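Local coordinates for 373aa long hypothetical citrate synthase (Sulfolobus tokodaii, PDB 1VGP), which belongs to the citrate synthase family, a largely helical fold, and assembles here as two chains, at residues H149-L154 and G159-E164; I127-A132 and Y155-D160; T15-I20 and Y28-S33. All coordinates share one frame; numbering follows the deposited sequence.

Overall arrangement
The three contacts fall into two groups. Contacts 1 and 2 are neighbours, their centres about 9 Å apart. Both use helix 149-158: contact 1 folds the loop that leaves this helix back against it, and contact 2 packs its last turn on helix 113-135. They share Gly159 and Asp160, and Phe153 of contact 1 touches Val128 of contact 2. Contact 3, the hairpin of strands 18-21 and 26-29, lies about 28 Å from contact 1 and 31 Å from contact 2, centre to centre, and touches neither. It sits on the opposite side of the chain's centre from contact 2, and it alone of the three reaches the second subunit.

Contact 1. Residues H149-L154 and G159-E164; sequences HSENFL and GDRPNE
Pro162 lies against helix 149-158 with its ring bridging Leu154 and the aliphatic part of Glu151, and this is the compact half of the contact. Its CG approaches Leu154 CB at 3.6 Å, while its CB touches the tip of the same leucine, 3.8 Å from Leu154 CD1. From the opposite side of the ring plane the chain of Glu151 arrives, with Glu151 CG 3.8 Å from Pro162 CG. The carbonyl of Glu151 also faces the proline, its O 3.8 Å from Pro162 CD. Leu154 and Pro162 are both buried, and this part is held by apolar packing.

The outer half is polar and open to solvent. Glu151 swings CG away from its own backbone N (chi1 -161°) and then runs out extended, which carries the carboxylate past the proline to Arg161. Glu151 OE1 takes a hydrogen bond from Arg161 NE at 2.8 Å as part of a salt bridge, and a weak one from Arg161 NH2 at 3.2 Å. The fit is not a flat, two-pronged one: the carboxylate and guanidinium planes stand 79° apart, and a single oxygen serves both nitrogens, the NE bond arriving from above the carboxylate plane. Arg161 is exposed, bends twice along its chain and touches a crystal neighbour, so its pose may owe something to packing in the crystal.

Between helix and proline, Gly159 leaves the helical conformation with positive phi and turns the chain back. Asn163 then stands at the N-cap position of helix 164-175, making this a helix-loop-helix connection with the loop folded on the first helix. Leu154 also touches Lys166 and Met170 of helix 164-175, Ser150 bonds to Asp171 there, and Phe153 meets Pro125 of helix 113-135.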
loop_
_atom_site.group_PDB
_atom_site.type_symbol
_atom_site.label_atom_id
_atom_site.label_comp_id
_atom_site.label_asym_id
_atom_site.label_seq_id
_atom_site.Cartn_x
_atom_site.Cartn_y
_atom_site.Cartn_z
ATOM N N HIS A 149 -9.228 -22.177 14.216
ATOM C CA HIS A 149 -8.566 -20.896 14.000
ATOM C C HIS A 149 -8.521 -20.039 15.256
ATOM O O HIS A 149 -7.449 -19.631 15.701
ATOM C CB HIS A 149 -9.276 -20.116 12.885
ATOM C CG HIS A 149 -8.565 -18.864 12.483
ATOM N ND1 HIS A 149 -7.598 -18.841 11.499
ATOM C CD2 HIS A 149 -8.644 -17.603 12.964
ATOM C CE1 HIS A 149 -7.110 -17.619 11.395
ATOM N NE2 HIS A 149 -7.726 -16.848 12.272
ATOM N N SER A 150 -9.693 -19.769 15.828
ATOM C CA SER A 150 -9.809 -18.816 16.925
ATOM C C SER A 150 -9.233 -19.338 18.227
ATOM O O SER A 150 -8.637 -18.582 18.992
ATOM C CB SER A 150 -11.271 -18.431 17.130
ATOM O OG SER A 150 -11.751 -17.728 16.002
ATOM N N GLU A 151 -9.414 -20.628 18.484
ATOM C CA GLU A 151 -8.825 -21.245 19.661
ATOM C C GLU A 151 -7.306 -21.164 19.576
ATOM O O GLU A 151 -6.634 -20.818 20.561
ATOM C CB GLU A 151 -9.259 -22.702 19.775
ATOM C CG GLU A 151 -9.069 -23.280 21.170
ATOM C CD GLU A 151 -9.260 -24.785 21.224
ATOM O OE1 GLU A 151 -9.229 -25.336 22.344
ATOM O OE2 GLU A 151 -9.437 -25.419 20.159
ATOM N N ASN A 152 -6.768 -21.463 18.395
ATOM C CA ASN A 152 -5.320 -21.494 18.202
ATOM C C ASN A 152 -4.704 -20.109 18.373
ATOM O O ASN A 152 -3.586 -19.976 18.874
ATOM C CB ASN A 152 -4.982 -22.042 16.815
ATOM C CG ASN A 152 -3.482 -22.066 16.549
ATOM O OD1 ASN A 152 -2.741 -22.815 17.188
ATOM N ND2 ASN A 152 -3.027 -21.242 15.614
ATOM N N PHE A 153 -5.437 -19.080 17.958
ATOM C CA PHE A 153 -4.982 -17.712 18.164
ATOM C C PHE A 153 -4.697 -17.486 19.640
ATOM O O PHE A 153 -3.604 -17.073 20.006
ATOM C CB PHE A 153 -6.038 -16.705 17.675
ATOM C CG PHE A 153 -5.470 -15.367 17.258
ATOM C CD1 PHE A 153 -4.324 -14.858 17.855
ATOM C CD2 PHE A 153 -6.099 -14.607 16.279
ATOM C CE1 PHE A 153 -3.814 -13.612 17.483
ATOM C CE2 PHE A 153 -5.591 -13.360 15.906
ATOM C CZ PHE A 153 -4.455 -12.863 16.505
ATOM N N LEU A 154 -5.674 -17.769 20.491
ATOM C CA LEU A 154 -5.509 -17.550 21.924
ATOM C C LEU A 154 -4.470 -18.507 22.506
ATOM O O LEU A 154 -3.700 -18.143 23.407
ATOM C CB LEU A 154 -6.847 -17.733 22.639
ATOM C CG LEU A 154 -7.944 -16.738 22.265
ATOM C CD1 LEU A 154 -9.099 -16.861 23.256
ATOM C CD2 LEU A 154 -7.379 -15.321 22.258
ATOM N N GLY A 159 -0.043 -19.731 25.469
ATOM C CA GLY A 159 0.770 -20.912 25.673
ATOM C C GLY A 159 -0.041 -22.120 26.105
ATOM O O GLY A 159 0.428 -23.253 26.021
ATOM N N ASP A 160 -1.264 -21.877 26.564
ATOM C CA ASP A 160 -2.187 -22.948 26.927
ATOM C C ASP A 160 -3.510 -22.802 26.188
ATOM O O ASP A 160 -3.850 -21.709 25.730
ATOM C CB ASP A 160 -2.449 -22.930 28.430
ATOM C CG ASP A 160 -1.425 -23.732 29.205
ATOM O OD1 ASP A 160 -1.676 -24.023 30.394
ATOM O OD2 ASP A 160 -0.371 -24.071 28.625
ATOM N N ARG A 161 -4.260 -23.896 26.080
ATOM C CA ARG A 161 -5.574 -23.838 25.457
ATOM C C ARG A 161 -6.465 -22.920 26.280
ATOM O O ARG A 161 -6.465 -22.977 27.511
ATOM C CB ARG A 161 -6.214 -25.229 25.387
ATOM C CG ARG A 161 -5.348 -26.287 24.728
ATOM C CD ARG A 161 -5.766 -26.533 23.287
ATOM N NE ARG A 161 -7.159 -26.973 23.171
ATOM C CZ ARG A 161 -7.534 -28.230 22.935
ATOM N NH1 ARG A 161 -6.629 -29.203 22.897
ATOM N NH2 ARG A 161 -8.813 -28.513 22.718
ATOM N N PRO A 162 -7.215 -22.038 25.607
ATOM C CA PRO A 162 -8.169 -21.162 26.290
ATOM C C PRO A 162 -9.451 -21.904 26.651
ATOM O O PRO A 162 -9.851 -22.826 25.946
ATOM C CB PRO A 162 -8.421 -20.061 25.266
ATOM C CG PRO A 162 -8.265 -20.763 23.962
ATOM C CD PRO A 162 -7.105 -21.707 24.175
ATOM N N ASN A 163 -10.090 -21.497 27.748
ATOM C CA ASN A 163 -11.409 -22.020 28.080
ATOM C C ASN A 163 -12.393 -21.673 26.976
ATOM O O ASN A 163 -12.144 -20.783 26.168
ATOM C CB ASN A 163 -11.894 -21.472 29.423
ATOM C CG ASN A 163 -12.276 -20.002 29.356
ATOM O OD1 ASN A 163 -11.659 -19.164 29.975
ATOM N ND2 ASN A 163 -13.335 -19.699 28.601
ATOM N N GLU A 164 -13.521 -22.367 26.938
ATOM C CA GLU A 164 -14.362 -22.312 25.761
ATOM C C GLU A 164 -15.114 -21.003 25.557
ATOM O O GLU A 164 -15.470 -20.682 24.427
ATOM C CB GLU A 164 -15.348 -23.477 25.764
ATOM C CG GLU A 164 -15.079 -24.475 24.656
ATOM C CD GLU A 164 -14.293 -25.678 25.129
ATOM O OE1 GLU A 164 -13.709 -26.386 24.281
ATOM O OE2 GLU A 164 -14.266 -25.918 26.354
#

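Contact 2. Residues I127-A132 and Y155-D160; sequences IVANYA and YMLYGD
Ala129 and Ala132, one turn apart on helix 113-135, face Met156 and Leu157 in the last turn of helix 149-158. Ala129 CB meets the first carbon of the methionine chain, Met156 CB, at 3.6 Å, and lies 3.7 Å from the backbone atom Met156 O. The second point of touch is made by one branch of Leu157: its CD2 methyl comes within 3.6 Å of Ala132 CB and 3.9 Å of Ala129 CA, lying between the two alanines. No hydrogen bond joins 127-132 to 155-160, and all four touching residues are buried.

Leu157 points its CB past the partner helix, but with CG turned away from its own backbone N (chi1 -150°) the chain brings CD2 round to the alanines. Met156 behaves differently: its CB already heads for Ala129, and the rest of the chain turns at its last torsion (chi3 -77°) without coming as near as CB does.

This is helix-on-helix packing of the sort that builds the largely helical citrate synthase fold. The residues of 127-132 that touch are alanines, and the backbones come close, Ala129 CA lying 5.0 Å from Leu157 CA.

Further out the contacts turn polar. Arg133, the residue after Ala132, gives a hydrogen bond from NH1 to Leu157 O, so one residue of helix 113-135 takes up a carbonyl at the end of its partner. That helix end is closed by Gly159 N bonding back to Tyr155 O, and the Tyr155 ring meets the carbonyl carbon of Asp160 at its edge. Tyr158 OH bonds to Leu320 O. On helix 113-135, Ile127, turned away from the partner, and Val128 pack on Leu95 of helix 91-105, while Tyr131 OH bonds to Arg86 O.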
loop_
_atom_site.group_PDB
_atom_site.type_symbol
_atom_site.label_atom_id
_atom_site.label_comp_id
_atom_site.label_asym_id
_atom_site.label_seq_id
_atom_site.Cartn_x
_atom_site.Cartn_y
_atom_site.Cartn_z
ATOM N N ILE A 127 1.754 -14.396 13.203
ATOM C CA ILE A 127 2.593 -13.196 13.280
ATOM C C ILE A 127 2.249 -12.412 14.545
ATOM O O ILE A 127 3.129 -12.024 15.309
ATOM C CB ILE A 127 2.373 -12.264 12.066
ATOM C CG1 ILE A 127 2.772 -12.980 10.771
ATOM C CG2 ILE A 127 3.171 -10.982 12.241
ATOM C CD1 ILE A 127 2.460 -12.188 9.513
ATOM N N VAL A 128 0.958 -12.188 14.761
ATOM C CA VAL A 128 0.528 -11.338 15.853
ATOM C C VAL A 128 0.889 -11.962 17.205
ATOM O O VAL A 128 1.548 -11.328 18.033
ATOM C CB VAL A 128 -0.996 -11.066 15.768
ATOM C CG1 VAL A 128 -1.451 -10.183 16.924
ATOM C CG2 VAL A 128 -1.318 -10.386 14.447
ATOM N N ALA A 129 0.479 -13.207 17.426
ATOM C CA ALA A 129 0.736 -13.855 18.712
ATOM C C ALA A 129 2.240 -13.974 18.996
ATOM O O ALA A 129 2.691 -13.714 20.117
ATOM C CB ALA A 129 0.082 -15.240 18.747
ATOM N N ASN A 130 3.010 -14.358 17.976
ATOM C CA ASN A 130 4.451 -14.546 18.122
ATOM C C ASN A 130 5.133 -13.258 18.545
ATOM O O ASN A 130 6.037 -13.264 19.378
ATOM C CB ASN A 130 5.060 -15.028 16.806
ATOM C CG ASN A 130 4.953 -16.533 16.630
ATOM O OD1 ASN A 130 5.517 -17.102 15.691
ATOM N ND2 ASN A 130 4.225 -17.187 17.537
ATOM N N TYR A 131 4.701 -12.142 17.975
ATOM C CA TYR A 131 5.327 -10.879 18.315
ATOM C C TYR A 131 4.993 -10.469 19.742
ATOM O O TYR A 131 5.840 -9.914 20.447
ATOM C CB TYR A 131 4.885 -9.771 17.357
ATOM C CG TYR A 131 5.654 -8.489 17.588
ATOM C CD1 TYR A 131 7.050 -8.476 17.548
ATOM C CD2 TYR A 131 4.992 -7.299 17.884
ATOM C CE1 TYR A 131 7.765 -7.306 17.802
ATOM C CE2 TYR A 131 5.693 -6.124 18.139
ATOM C CZ TYR A 131 7.076 -6.136 18.096
ATOM O OH TYR A 131 7.771 -4.970 18.336
ATOM N N ALA A 132 3.758 -10.744 20.157
ATOM C CA ALA A 132 3.291 -10.378 21.484
ATOM C C ALA A 132 4.088 -11.100 22.577
ATOM O O ALA A 132 4.425 -10.504 23.608
ATOM C CB ALA A 132 1.806 -10.698 21.616
ATOM N N TYR A 155 -4.453 -19.728 21.980
ATOM C CA TYR A 155 -3.434 -20.697 22.349
ATOM C C TYR A 155 -2.024 -20.129 22.198
ATOM O O TYR A 155 -1.229 -20.168 23.146
ATOM C CB TYR A 155 -3.564 -21.961 21.495
ATOM C CG TYR A 155 -2.373 -22.888 21.627
ATOM C CD1 TYR A 155 -1.930 -23.313 22.883
ATOM C CD2 TYR A 155 -1.674 -23.319 20.500
ATOM C CE1 TYR A 155 -0.818 -24.141 23.010
ATOM C CE2 TYR A 155 -0.562 -24.147 20.616
ATOM C CZ TYR A 155 -0.138 -24.556 21.870
ATOM O OH TYR A 155 0.961 -25.371 21.980
ATOM N N MET A 156 -1.716 -19.615 21.006
ATOM C CA MET A 156 -0.373 -19.121 20.715
ATOM C C MET A 156 -0.065 -17.865 21.516
ATOM O O MET A 156 1.080 -17.446 21.600
ATOM C CB MET A 156 -0.213 -18.818 19.224
ATOM C CG MET A 156 -0.440 -19.998 18.304
ATOM S SD MET A 156 -0.045 -19.578 16.589
ATOM C CE MET A 156 -1.487 -18.633 16.104
ATOM N N LEU A 157 -1.091 -17.263 22.101
ATOM C CA LEU A 157 -0.893 -16.071 22.912
ATOM C C LEU A 157 -0.602 -16.483 24.343
ATOM O O LEU A 157 0.366 -16.012 24.949
ATOM C CB LEU A 157 -2.141 -15.170 22.859
ATOM C CG LEU A 157 -1.951 -13.663 23.012
ATOM C CD1 LEU A 157 -1.764 -13.331 24.469
ATOM C CD2 LEU A 157 -0.745 -13.192 22.216
ATOM N N TYR A 158 -1.433 -17.376 24.881
ATOM C CA TYR A 158 -1.307 -17.795 26.284
ATOM C C TYR A 158 -0.234 -18.887 26.477
ATOM O O TYR A 158 0.385 -18.978 27.536
ATOM C CB TYR A 158 -2.638 -18.340 26.818
ATOM C CG TYR A 158 -3.894 -17.516 26.596
ATOM C CD1 TYR A 158 -3.870 -16.121 26.552
ATOM C CD2 TYR A 158 -5.138 -18.157 26.511
ATOM C CE1 TYR A 158 -5.058 -15.388 26.430
ATOM C CE2 TYR A 158 -6.320 -17.441 26.392
ATOM C CZ TYR A 158 -6.279 -16.054 26.353
ATOM O OH TYR A 158 -7.463 -15.350 26.243
ATOM N N GLY A 159 -0.043 -19.731 25.469
ATOM C CA GLY A 159 0.770 -20.912 25.673
ATOM C C GLY A 159 -0.041 -22.120 26.105
ATOM O O GLY A 159 0.428 -23.253 26.021
ATOM N N ASP A 160 -1.264 -21.877 26.564
ATOM C CA ASP A 160 -2.187 -22.948 26.927
ATOM C C ASP A 160 -3.510 -22.802 26.188
ATOM O O ASP A 160 -3.850 -21.709 25.730
ATOM C CB ASP A 160 -2.449 -22.930 28.430
ATOM C CG ASP A 160 -1.425 -23.732 29.205
ATOM O OD1 ASP A 160 -1.676 -24.023 30.394
ATOM O OD2 ASP A 160 -0.371 -24.071 28.625
#

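Contact 3. Residues T15-I20 and Y28-S33; sequences TEITYI and YYRGYS
Strands 18-21 and 26-29 pair here as an antiparallel hairpin, the first two strands of a small three-stranded sheet near the N-terminus. Tyr19 and Tyr28 form the hydrogen-bonded pair: Tyr19 N reaches Tyr28 O at 3.0 Å, and Tyr28 N reaches Tyr19 O at 2.9 Å. Their rings lie side by side, Tyr28 CD2 meeting the edge of the Tyr19 ring, 3.9 Å from Tyr19 CD2. Thr18 and Tyr29, a non-hydrogen-bonded pair, lie on the other face, where Thr18 OG1 bonds to Asp179 and Tyr29 OH to Ile175 O.

Beyond the strands Arg30 N gives Ile17 O a nearly straight bond of 2.7 Å (177° at the hydrogen). Bending at chi2 (-56°), the Arg30 chain runs beside Ile17 until Ile17 CG1 lies over one face of the guanidinium, offset toward its rim, 3.7 Å from Arg30 CZ. Glu16 CB sits at its edge, and Arg30 NH1 bonds to Ile50 O.

Thr15, in an ST turn with Ile17, pairs in parallel with a strand of the second subunit, whose Tyr359 meets the Tyr19 ring. Next to the hairpin, a type I' turn from Tyr29 to Tyr32 leads into the third strand, completing an antiparallel beta meander.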
loop_
_atom_site.group_PDB
_atom_site.type_symbol
_atom_site.label_atom_id
_atom_site.label_comp_id
_atom_site.label_asym_id
_atom_site.label_seq_id
_atom_site.Cartn_x
_atom_site.Cartn_y
_atom_site.Cartn_z
ATOM N N THR A 15 -20.692 -4.944 -5.653
ATOM C CA THR A 15 -20.263 -5.990 -4.752
ATOM C C THR A 15 -21.407 -6.911 -4.351
ATOM O O THR A 15 -22.574 -6.521 -4.383
ATOM C CB THR A 15 -19.636 -5.394 -3.497
ATOM O OG1 THR A 15 -19.004 -6.434 -2.742
ATOM C CG2 THR A 15 -20.702 -4.710 -2.652
ATOM N N GLU A 16 -21.063 -8.137 -3.969
ATOM C CA GLU A 16 -22.054 -9.080 -3.477
ATOM C C GLU A 16 -21.686 -9.541 -2.080
ATOM O O GLU A 16 -22.400 -10.335 -1.473
ATOM C CB GLU A 16 -22.138 -10.279 -4.410
ATOM C CG GLU A 16 -22.378 -9.904 -5.856
ATOM C CD GLU A 16 -23.143 -10.972 -6.598
ATOM O OE1 GLU A 16 -24.346 -11.142 -6.307
ATOM O OE2 GLU A 16 -22.541 -11.641 -7.464
ATOM N N ILE A 17 -20.571 -9.027 -1.572
ATOM C CA ILE A 17 -19.974 -9.537 -0.344
ATOM C C ILE A 17 -20.672 -9.069 0.936
ATOM O O ILE A 17 -21.171 -9.894 1.704
ATOM C CB ILE A 17 -18.495 -9.156 -0.276
ATOM C CG1 ILE A 17 -17.765 -9.752 -1.477
ATOM C CG2 ILE A 17 -17.890 -9.643 1.040
ATOM C CD1 ILE A 17 -16.468 -9.066 -1.804
ATOM N N THR A 18 -20.699 -7.764 1.176
ATOM C CA THR A 18 -21.236 -7.245 2.431
ATOM C C THR A 18 -22.257 -6.148 2.155
ATOM O O THR A 18 -22.028 -5.293 1.296
ATOM C CB THR A 18 -20.104 -6.678 3.332
ATOM O OG1 THR A 18 -19.202 -7.736 3.677
ATOM C CG2 THR A 18 -20.668 -6.076 4.612
ATOM N N TYR A 19 -23.381 -6.189 2.871
ATOM C CA TYR A 19 -24.415 -5.164 2.778
ATOM C C TYR A 19 -24.725 -4.587 4.145
ATOM O O TYR A 19 -24.983 -5.323 5.102
ATOM C CB TYR A 19 -25.708 -5.742 2.185
ATOM C CG TYR A 19 -26.861 -4.753 2.176
ATOM C CD1 TYR A 19 -26.849 -3.647 1.325
ATOM C CD2 TYR A 19 -27.940 -4.899 3.045
ATOM C CE1 TYR A 19 -27.877 -2.710 1.342
ATOM C CE2 TYR A 19 -28.979 -3.968 3.075
ATOM C CZ TYR A 19 -28.940 -2.870 2.226
ATOM O OH TYR A 19 -29.940 -1.911 2.285
ATOM N N ILE A 20 -24.716 -3.264 4.234
ATOM C CA ILE A 20 -25.036 -2.572 5.477
ATOM C C ILE A 20 -26.247 -1.678 5.261
ATOM O O ILE A 20 -26.246 -0.828 4.380
ATOM C CB ILE A 20 -23.862 -1.684 5.929
ATOM C CG1 ILE A 20 -22.584 -2.529 6.012
ATOM C CG2 ILE A 20 -24.193 -1.013 7.269
ATOM C CD1 ILE A 20 -21.319 -1.720 6.132
ATOM N N TYR A 28 -25.237 -7.799 6.584
ATOM C CA TYR A 28 -25.237 -9.127 5.980
ATOM C C TYR A 28 -23.920 -9.461 5.293
ATOM O O TYR A 28 -23.316 -8.620 4.635
ATOM C CB TYR A 28 -26.370 -9.251 4.970
ATOM C CG TYR A 28 -27.741 -9.029 5.552
ATOM C CD1 TYR A 28 -28.512 -10.101 5.986
ATOM C CD2 TYR A 28 -28.289 -7.752 5.625
ATOM C CE1 TYR A 28 -29.796 -9.911 6.473
ATOM C CE2 TYR A 28 -29.573 -7.546 6.111
ATOM C CZ TYR A 28 -30.321 -8.632 6.529
ATOM O OH TYR A 28 -31.607 -8.446 6.992
ATOM N N TYR A 29 -23.478 -10.701 5.468
ATOM C CA TYR A 29 -22.350 -11.254 4.723
ATOM C C TYR A 29 -22.946 -12.235 3.721
ATOM O O TYR A 29 -23.577 -13.222 4.121
ATOM C CB TYR A 29 -21.412 -12.035 5.645
ATOM C CG TYR A 29 -20.580 -11.241 6.634
ATOM C CD1 TYR A 29 -20.411 -9.858 6.518
ATOM C CD2 TYR A 29 -19.920 -11.897 7.672
ATOM C CE1 TYR A 29 -19.599 -9.148 7.416
ATOM C CE2 TYR A 29 -19.117 -11.208 8.565
ATOM C CZ TYR A 29 -18.956 -9.840 8.438
ATOM O OH TYR A 29 -18.147 -9.182 9.336
ATOM N N ARG A 30 -22.758 -11.978 2.431
ATOM C CA ARG A 30 -23.360 -12.833 1.408
ATOM C C ARG A 30 -24.865 -13.046 1.626
ATOM O O ARG A 30 -25.390 -14.124 1.338
ATOM C CB ARG A 30 -22.656 -14.195 1.369
ATOM C CG ARG A 30 -21.172 -14.133 0.992
ATOM C CD ARG A 30 -20.936 -13.438 -0.351
ATOM N NE ARG A 30 -19.552 -13.567 -0.781
ATOM C CZ ARG A 30 -19.088 -13.170 -1.962
ATOM N NH1 ARG A 30 -17.813 -13.374 -2.287
ATOM N NH2 ARG A 30 -19.893 -12.563 -2.820
ATOM N N GLY A 31 -25.550 -12.018 2.128
ATOM C CA GLY A 31 -26.984 -12.114 2.336
ATOM C C GLY A 31 -27.372 -12.830 3.618
ATOM O O GLY A 31 -28.556 -13.010 3.909
ATOM N N TYR A 32 -26.379 -13.246 4.395
ATOM C CA TYR A 32 -26.657 -13.859 5.680
ATOM C C TYR A 32 -26.498 -12.863 6.817
ATOM O O TYR A 32 -25.567 -12.058 6.826
ATOM C CB TYR A 32 -25.752 -15.066 5.882
ATOM C CG TYR A 32 -26.103 -16.187 4.941
ATOM C CD1 TYR A 32 -25.505 -16.279 3.684
ATOM C CD2 TYR A 32 -27.074 -17.139 5.290
ATOM C CE1 TYR A 32 -25.866 -17.290 2.789
ATOM C CE2 TYR A 32 -27.444 -18.151 4.411
ATOM C CZ TYR A 32 -26.835 -18.222 3.158
ATOM O OH TYR A 32 -27.192 -19.222 2.277
ATOM N N SER A 33 -27.428 -12.915 7.765
ATOM C CA SER A 33 -27.456 -11.970 8.875
ATOM C C SER A 33 -26.301 -12.222 9.838
ATOM O O SER A 33 -26.038 -13.364 10.232
ATOM C CB SER A 33 -28.778 -12.082 9.632
ATOM O OG SER A 33 -28.730 -11.369 10.856
#